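Local coordinates for protein BPH (PDB 5OVS) that forms a tetradecameric double-ring bacterial proteasome homologue that probably degrades proteins inside its inner cavity as a hydrolase, at residues 59-64 with 90-95; 141-146 with 171-176; 165-170 with 179-184. All blocks are in the same frame, centred on the assembly; numbering follows the deposited sequence.

Contact 1: residues 59-64 with 90-95; sequences ADYFAS and EHYYLQ
Asp60 and Tyr92 provide the polar half of this contact between helix 54-64 and the end of helix 74-91. Tyr92 OH donates a hydrogen bond to Asp60 OD2 at 2.7 Å, the one such bond across the two segments. It uses the anti lone pair of OD2, the one turned away from the other carboxylate oxygen. The acceptor sits at the rim of the phenol ring and in its plane, while the carboxylate itself stands almost upright to that ring, the two planes 85° apart. Asp60 presents OD2 because its CG lies anti to the backbone N (chi1 -168°), which swings the carboxylate off the helix and into the path of the phenol. Tyr61 N also approaches the same hydroxyl, but at 3.5 Å from Tyr92 OH it is a neighbour and not a bonding partner. Tyr61 CB lies 3.8 Å from Tyr92 OH.

The apolar half belongs to the two tyrosine rings, which meet obliquely, Tyr61 CD1 lying 4.3 Å from Tyr92 CE2. On one face of the Tyr92 ring, His91 CB sits offset toward the rim, and the Tyr92 side chain also touches Ile57. Tyr61 reciprocates by lying against Thr83, Leu84 and Ala87 of helix 74-91, so each helix receives a tyrosine from the other segment.

A further layer comes from the second subunit, where Asn82 of that neighbouring chain hydrogen-bonds to His91 O and its Cys79 packs on Asp60. The pairing thus illustrates how two consecutive helices on one face of the proteasome-type alpha-beta-beta-alpha sandwich are joined: a buried phenol reaches across to an acidic side chain, at a place where the helical layer meets a neighbouring subunit of the assembly.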
# COMPACT_ATOMS: atom_id res chain seq x y z
N ALA K 59 10.29 -28.82 27.48
CA ALA K 59 11.06 -29.66 28.40
C ALA K 59 11.82 -28.83 29.43
O ALA K 59 11.76 -29.10 30.62
CB ALA K 59 12.01 -30.56 27.63
N ASP K 60 12.54 -27.83 28.95
CA ASP K 60 13.21 -26.83 29.79
C ASP K 60 12.21 -26.23 30.78
O ASP K 60 12.40 -26.28 32.00
CB ASP K 60 13.80 -25.73 28.91
CG ASP K 60 14.74 -24.82 29.65
OD1 ASP K 60 15.92 -25.19 29.78
OD2 ASP K 60 14.32 -23.72 30.05
N TYR K 61 11.12 -25.69 30.25
CA TYR K 61 10.11 -25.06 31.09
C TYR K 61 9.60 -26.00 32.19
O TYR K 61 9.58 -25.64 33.37
CB TYR K 61 8.95 -24.56 30.25
CG TYR K 61 7.86 -23.91 31.07
CD1 TYR K 61 8.06 -22.67 31.67
CD2 TYR K 61 6.64 -24.56 31.28
CE1 TYR K 61 7.07 -22.08 32.44
CE2 TYR K 61 5.65 -23.98 32.05
CZ TYR K 61 5.86 -22.74 32.62
OH TYR K 61 4.87 -22.16 33.38
N PHE K 62 9.19 -27.21 31.80
CA PHE K 62 8.56 -28.14 32.74
C PHE K 62 9.57 -28.73 33.72
O PHE K 62 9.21 -29.03 34.86
CB PHE K 62 7.78 -29.24 32.01
CG PHE K 62 6.51 -28.74 31.34
CD1 PHE K 62 5.53 -28.09 32.08
CD2 PHE K 62 6.29 -28.94 29.98
CE1 PHE K 62 4.36 -27.63 31.47
CE2 PHE K 62 5.13 -28.48 29.37
CZ PHE K 62 4.16 -27.83 30.12
N ALA K 63 10.82 -28.88 33.29
CA ALA K 63 11.91 -29.28 34.18
C ALA K 63 12.18 -28.21 35.25
O ALA K 63 12.50 -28.54 36.40
CB ALA K 63 13.18 -29.56 33.39
N SER K 64 12.04 -26.94 34.88
CA SER K 64 12.29 -25.84 35.82
C SER K 64 11.22 -25.71 36.91
O SER K 64 11.51 -25.20 37.99
CB SER K 64 12.47 -24.51 35.07
OG SER K 64 11.27 -24.09 34.45
N GLU K 90 7.95 -14.15 27.96
CA GLU K 90 8.90 -13.53 28.86
C GLU K 90 10.32 -14.10 28.79
O GLU K 90 11.27 -13.34 28.86
CB GLU K 90 8.41 -13.62 30.30
CG GLU K 90 9.19 -12.72 31.25
CD GLU K 90 8.93 -13.02 32.71
OE1 GLU K 90 8.02 -13.83 33.00
OE2 GLU K 90 9.65 -12.44 33.56
N HIS K 91 10.46 -15.41 28.67
CA HIS K 91 11.78 -16.05 28.72
C HIS K 91 12.26 -16.69 27.43
O HIS K 91 13.44 -16.92 27.29
CB HIS K 91 11.82 -17.12 29.81
CG HIS K 91 11.36 -16.62 31.15
ND1 HIS K 91 12.13 -15.80 31.94
CD2 HIS K 91 10.21 -16.83 31.83
CE1 HIS K 91 11.47 -15.51 33.05
NE2 HIS K 91 10.30 -16.13 33.01
N TYR K 92 11.36 -17.00 26.50
CA TYR K 92 11.72 -17.81 25.33
C TYR K 92 11.47 -17.11 23.98
O TYR K 92 11.54 -17.75 22.92
CB TYR K 92 11.02 -19.17 25.36
CG TYR K 92 11.30 -20.01 26.60
CD1 TYR K 92 12.45 -20.77 26.71
CD2 TYR K 92 10.39 -20.04 27.66
CE1 TYR K 92 12.70 -21.53 27.85
CE2 TYR K 92 10.62 -20.81 28.79
CZ TYR K 92 11.78 -21.55 28.88
OH TYR K 92 12.00 -22.30 30.00
N TYR K 93 11.20 -15.81 24.02
CA TYR K 93 11.22 -14.97 22.83
C TYR K 93 10.16 -15.32 21.78
O TYR K 93 10.41 -15.28 20.57
CB TYR K 93 12.63 -14.95 22.23
CG TYR K 93 13.68 -14.64 23.28
CD1 TYR K 93 13.80 -13.35 23.82
CD2 TYR K 93 14.53 -15.63 23.76
CE1 TYR K 93 14.74 -13.05 24.79
CE2 TYR K 93 15.48 -15.34 24.74
CZ TYR K 93 15.58 -14.06 25.25
OH TYR K 93 16.51 -13.77 26.22
N LEU K 94 8.96 -15.65 22.26
CA LEU K 94 7.80 -15.87 21.42
C LEU K 94 7.35 -14.55 20.82
O LEU K 94 7.44 -13.52 21.48
CB LEU K 94 6.66 -16.43 22.28
CG LEU K 94 5.41 -16.86 21.53
CD1 LEU K 94 5.64 -18.22 20.89
CD2 LEU K 94 4.23 -16.92 22.48
N GLN K 95 6.84 -14.57 19.58
CA GLN K 95 6.28 -13.36 18.95
C GLN K 95 4.76 -13.33 18.92
O GLN K 95 4.12 -14.32 18.56
CB GLN K 95 6.85 -13.21 17.55
CG GLN K 95 8.36 -13.06 17.55
CD GLN K 95 8.89 -12.25 16.39
OE1 GLN K 95 8.67 -12.58 15.22
NE2 GLN K 95 9.61 -11.18 16.70

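Contact 2: residues 141-146 with 171-176; sequences SPYALG and AEFHDE
A 2.7 Å hydrogen bond from Leu145 N to Ser141 O closes the helical turn from which Tyr143 reaches across to Phe173 and His174. No hydrogen bond crosses between the segments; Tyr143 OH instead meets a carbon, His174 CD2, at 3.7 Å, close to the imidazole plane at the ring's edge. What holds the segments together is the body of the phenol ring. Tyr143 CE1 lies 3.5 Å from Phe173 CB, while Tyr143 CE2 approaches His174 CB at 3.7 Å. Two consecutive residues thus press on the ring from the same side, one near CE1, the other near CE2, where helix 159-173 ends, His174 being the first to leave helical geometry. With CG anti to the backbone N (chi1 -160°), His174 brings its imidazole across the phenol, the side chains crossing at about a right angle and the ring planes 41° apart. Phe173 touches chiefly through its CB, and its ring leads away to meet Tyr31 of the third subunit.

Polar links ring this aromatic cluster. Asp175 OD2 forms a salt bridge with Lys21 of the third subunit, and Glu176 OE1, which lies in the imidazole plane at its edge, is hydrogen-bonded to Ser139. The chemistry implies a buried seam between helices 141-151 and 159-173 that relies on shape and ring contact, while beyond the helix end Asp175 bonds the third subunit and Glu176 bonds its own chain.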
# COMPACT_ATOMS: atom_id res chain seq x y z
N SER K 141 -2.92 -33.10 9.86
CA SER K 141 -4.15 -33.56 10.54
C SER K 141 -5.25 -34.07 9.64
O SER K 141 -5.81 -35.12 9.92
CB SER K 141 -4.73 -32.51 11.48
OG SER K 141 -4.33 -31.22 11.10
N PRO K 142 -5.57 -33.32 8.56
CA PRO K 142 -6.74 -33.74 7.79
C PRO K 142 -6.58 -35.13 7.22
O PRO K 142 -7.49 -35.95 7.31
CB PRO K 142 -6.87 -32.66 6.71
CG PRO K 142 -5.59 -31.94 6.67
CD PRO K 142 -4.92 -32.13 7.98
N TYR K 143 -5.40 -35.40 6.68
CA TYR K 143 -5.03 -36.75 6.25
C TYR K 143 -5.12 -37.77 7.39
O TYR K 143 -5.64 -38.87 7.19
CB TYR K 143 -3.60 -36.77 5.68
CG TYR K 143 -3.29 -35.74 4.63
CD1 TYR K 143 -3.51 -36.00 3.27
CD2 TYR K 143 -2.75 -34.50 4.97
CE1 TYR K 143 -3.22 -35.06 2.29
CE2 TYR K 143 -2.47 -33.55 4.00
CZ TYR K 143 -2.70 -33.85 2.66
OH TYR K 143 -2.43 -32.92 1.70
N ALA K 144 -4.59 -37.44 8.56
CA ALA K 144 -4.64 -38.35 9.71
C ALA K 144 -6.07 -38.62 10.20
O ALA K 144 -6.39 -39.76 10.58
CB ALA K 144 -3.78 -37.83 10.86
N LEU K 145 -6.89 -37.57 10.22
CA LEU K 145 -8.28 -37.66 10.62
C LEU K 145 -9.04 -38.57 9.71
O LEU K 145 -9.74 -39.44 10.18
CB LEU K 145 -8.96 -36.29 10.60
CG LEU K 145 -8.53 -35.30 11.67
CD1 LEU K 145 -9.24 -33.97 11.44
CD2 LEU K 145 -8.78 -35.83 13.09
N GLY K 146 -8.94 -38.35 8.40
CA GLY K 146 -9.58 -39.20 7.42
C GLY K 146 -9.17 -40.65 7.56
O GLY K 146 -10.00 -41.56 7.52
N ALA K 171 2.15 -38.78 6.21
CA ALA K 171 3.46 -38.91 5.59
C ALA K 171 3.37 -39.32 4.12
O ALA K 171 4.21 -38.96 3.32
CB ALA K 171 4.29 -39.91 6.35
N GLU K 172 2.34 -40.07 3.78
CA GLU K 172 2.15 -40.57 2.42
C GLU K 172 1.82 -39.42 1.47
O GLU K 172 2.27 -39.40 0.33
CB GLU K 172 1.03 -41.60 2.42
CG GLU K 172 0.79 -42.30 1.09
CD GLU K 172 1.76 -43.44 0.84
OE1 GLU K 172 2.77 -43.57 1.56
OE2 GLU K 172 1.51 -44.21 -0.10
N PHE K 173 1.04 -38.45 1.94
CA PHE K 173 0.52 -37.42 1.07
C PHE K 173 0.97 -35.98 1.32
O PHE K 173 0.70 -35.12 0.48
CB PHE K 173 -1.01 -37.48 1.08
CG PHE K 173 -1.54 -38.71 0.44
CD1 PHE K 173 -1.51 -38.84 -0.94
CD2 PHE K 173 -2.03 -39.75 1.20
CE1 PHE K 173 -1.98 -39.99 -1.55
CE2 PHE K 173 -2.53 -40.90 0.60
CZ PHE K 173 -2.50 -41.01 -0.78
N HIS K 174 1.66 -35.72 2.43
CA HIS K 174 2.04 -34.34 2.75
C HIS K 174 3.52 -34.09 3.03
O HIS K 174 4.15 -34.75 3.88
CB HIS K 174 1.22 -33.83 3.92
CG HIS K 174 1.19 -32.34 4.00
ND1 HIS K 174 1.94 -31.63 4.91
CD2 HIS K 174 0.54 -31.42 3.25
CE1 HIS K 174 1.74 -30.34 4.74
NE2 HIS K 174 0.90 -30.18 3.73
N ASP K 175 4.06 -33.06 2.39
CA ASP K 175 5.52 -32.86 2.37
C ASP K 175 6.14 -32.40 3.70
O ASP K 175 7.37 -32.36 3.82
CB ASP K 175 5.93 -31.93 1.21
CG ASP K 175 5.40 -30.51 1.35
OD1 ASP K 175 5.03 -30.11 2.48
OD2 ASP K 175 5.36 -29.78 0.32
N GLU K 176 5.31 -32.06 4.68
CA GLU K 176 5.80 -31.66 5.99
C GLU K 176 5.81 -32.80 7.02
O GLU K 176 6.17 -32.59 8.16
CB GLU K 176 4.99 -30.46 6.52
CG GLU K 176 5.08 -29.24 5.61
CD GLU K 176 4.45 -27.99 6.20
OE1 GLU K 176 3.59 -28.08 7.10
OE2 GLU K 176 4.81 -26.88 5.75

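Contact 3: residues 165-170 with 179-184; sequences LGVMAA and LPVQSF
Val167 and Val181 share one rotamer, CG1 lying anti to the backbone N in both (chi1 175° and -174°), and this turns the forked ends of the two side chains toward each other, tip to tip. The meeting is a worked example of helix-on-sheet packing in the alpha-beta-beta-alpha sandwich of proteasome subunits: helix 159-173 belongs to an outer layer, and the chain then returns through residues 179-181 into strand 182-187, which pairs antiparallel with strand 11-16.

Both methyls of Val181 are engaged. Its CG1 stands 3.7 Å from Val167 CB, while its CG2 makes the closest approach of the contact, 3.6 Å from Val167 CG1. Behind this pair lies Ala15 of strand 11-16, touched by both valines, so the helix meets strand 11-16 and the segment leading into strand 182-187. An alanine at Val181 lacks both methyls, which would probably open a gap against the helix and leave Val167 CG1 without its partner and Met168 CG with Leu179 alone across the contact.

Nearer the exposed Leu179, Met168 and Leu179 cross at a slant, Met168 CG lying 4.0 Å from Leu179 CD2. The methionine also packs on Tyr149 of the fourth subunit. A cis peptide bond joins Leu179 to Pro180, which separates the two residues that reach the helix.

No hydrogen bond joins the two segments, yet the returning chain is tied to the same helix one turn earlier, through both backbone and side chain: Arg164 NH1 bonds to Val181 O and to Ser183 OG. At the centre of the apolar patch, Val181 CG2 is shared between two helix residues, since besides Val167 it touches Met168 CG at 3.7 Å.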
# COMPACT_ATOMS: atom_id res chain seq x y z
N LEU K 165 -1.37 -45.27 12.23
CA LEU K 165 -1.89 -45.22 10.87
C LEU K 165 -2.19 -43.77 10.48
O LEU K 165 -1.99 -43.38 9.34
CB LEU K 165 -3.11 -46.12 10.71
CG LEU K 165 -3.61 -46.27 9.26
CD1 LEU K 165 -2.57 -46.99 8.40
CD2 LEU K 165 -4.93 -47.01 9.20
N GLY K 166 -2.66 -42.97 11.44
CA GLY K 166 -2.97 -41.58 11.18
C GLY K 166 -1.77 -40.81 10.71
O GLY K 166 -1.84 -39.98 9.81
N VAL K 167 -0.63 -41.10 11.31
CA VAL K 167 0.61 -40.44 10.97
C VAL K 167 1.09 -40.88 9.59
O VAL K 167 1.64 -40.07 8.84
CB VAL K 167 1.66 -40.75 12.04
CG1 VAL K 167 3.02 -40.17 11.66
CG2 VAL K 167 1.20 -40.21 13.40
N MET K 168 0.91 -42.16 9.25
CA MET K 168 1.42 -42.74 8.01
C MET K 168 0.66 -42.23 6.78
O MET K 168 1.23 -42.11 5.69
CB MET K 168 1.35 -44.27 8.05
CG MET K 168 2.20 -44.95 9.11
SD MET K 168 1.58 -46.60 9.51
CE MET K 168 2.34 -47.54 8.19
N ALA K 169 -0.63 -41.96 6.96
CA ALA K 169 -1.45 -41.37 5.91
C ALA K 169 -0.96 -39.97 5.58
O ALA K 169 -0.90 -39.57 4.40
CB ALA K 169 -2.91 -41.33 6.34
N ALA K 170 -0.62 -39.22 6.62
CA ALA K 170 -0.09 -37.87 6.43
C ALA K 170 1.26 -37.90 5.74
O ALA K 170 1.49 -37.18 4.76
CB ALA K 170 0.01 -37.14 7.76
N LEU K 179 8.16 -40.51 7.70
CA LEU K 179 8.45 -41.72 8.49
C LEU K 179 9.89 -41.70 8.96
O LEU K 179 10.73 -41.09 8.31
CB LEU K 179 8.20 -42.98 7.65
CG LEU K 179 6.77 -43.23 7.14
CD1 LEU K 179 6.73 -44.49 6.29
CD2 LEU K 179 5.77 -43.32 8.28
N PRO K 180 10.21 -42.40 10.07
CA PRO K 180 9.33 -43.29 10.83
C PRO K 180 8.34 -42.57 11.72
O PRO K 180 8.49 -41.38 12.01
CB PRO K 180 10.31 -44.08 11.71
CG PRO K 180 11.45 -43.15 11.90
CD PRO K 180 11.58 -42.39 10.61
N VAL K 181 7.33 -43.33 12.14
CA VAL K 181 6.39 -42.91 13.15
C VAL K 181 6.86 -43.35 14.54
O VAL K 181 7.31 -44.47 14.73
CB VAL K 181 5.02 -43.57 12.89
CG1 VAL K 181 3.97 -43.02 13.85
CG2 VAL K 181 4.63 -43.38 11.42
N GLN K 182 6.72 -42.46 15.51
CA GLN K 182 6.99 -42.76 16.90
C GLN K 182 5.65 -42.86 17.61
O GLN K 182 4.72 -42.14 17.26
CB GLN K 182 7.79 -41.62 17.50
CG GLN K 182 8.09 -41.75 18.98
CD GLN K 182 8.56 -40.44 19.61
OE1 GLN K 182 8.32 -39.35 19.07
NE2 GLN K 182 9.22 -40.55 20.76
N SER K 183 5.53 -43.74 18.60
CA SER K 183 4.30 -43.80 19.36
C SER K 183 4.47 -44.34 20.77
O SER K 183 5.47 -44.97 21.09
CB SER K 183 3.26 -44.63 18.63
OG SER K 183 3.67 -45.98 18.52
N PHE K 184 3.49 -44.07 21.61
CA PHE K 184 3.44 -44.61 22.95
C PHE K 184 2.03 -45.07 23.23
O PHE K 184 1.09 -44.53 22.64
CB PHE K 184 3.84 -43.54 23.97
CG PHE K 184 5.27 -43.10 23.85
CD1 PHE K 184 5.64 -42.16 22.90
CD2 PHE K 184 6.25 -43.63 24.68
CE1 PHE K 184 6.96 -41.75 22.78
CE2 PHE K 184 7.57 -43.21 24.56
CZ PHE K 184 7.93 -42.27 23.62

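Overall arrangement
Contacts 2 and 3 form one continuous region, their centres 10 Å apart, because both use helix 159-173. Their segments alternate along the chain, and the shared helix lies close against helix 141-151, Ala144 CB coming to 3.1 Å from Gly166 O. Both also touch the fourth subunit. Thr1, probably the nucleophile as in proteasome subunits, lies beside this region: its backbone bonds to that of Glu176, while Ala144 and Ala170 both touch Thr2. Contact 1 is on the opposite side of the chain's centre, about 29 Å and 27 Å from contacts 2 and 3 between centres, and belongs to the other helical layer of the sandwich.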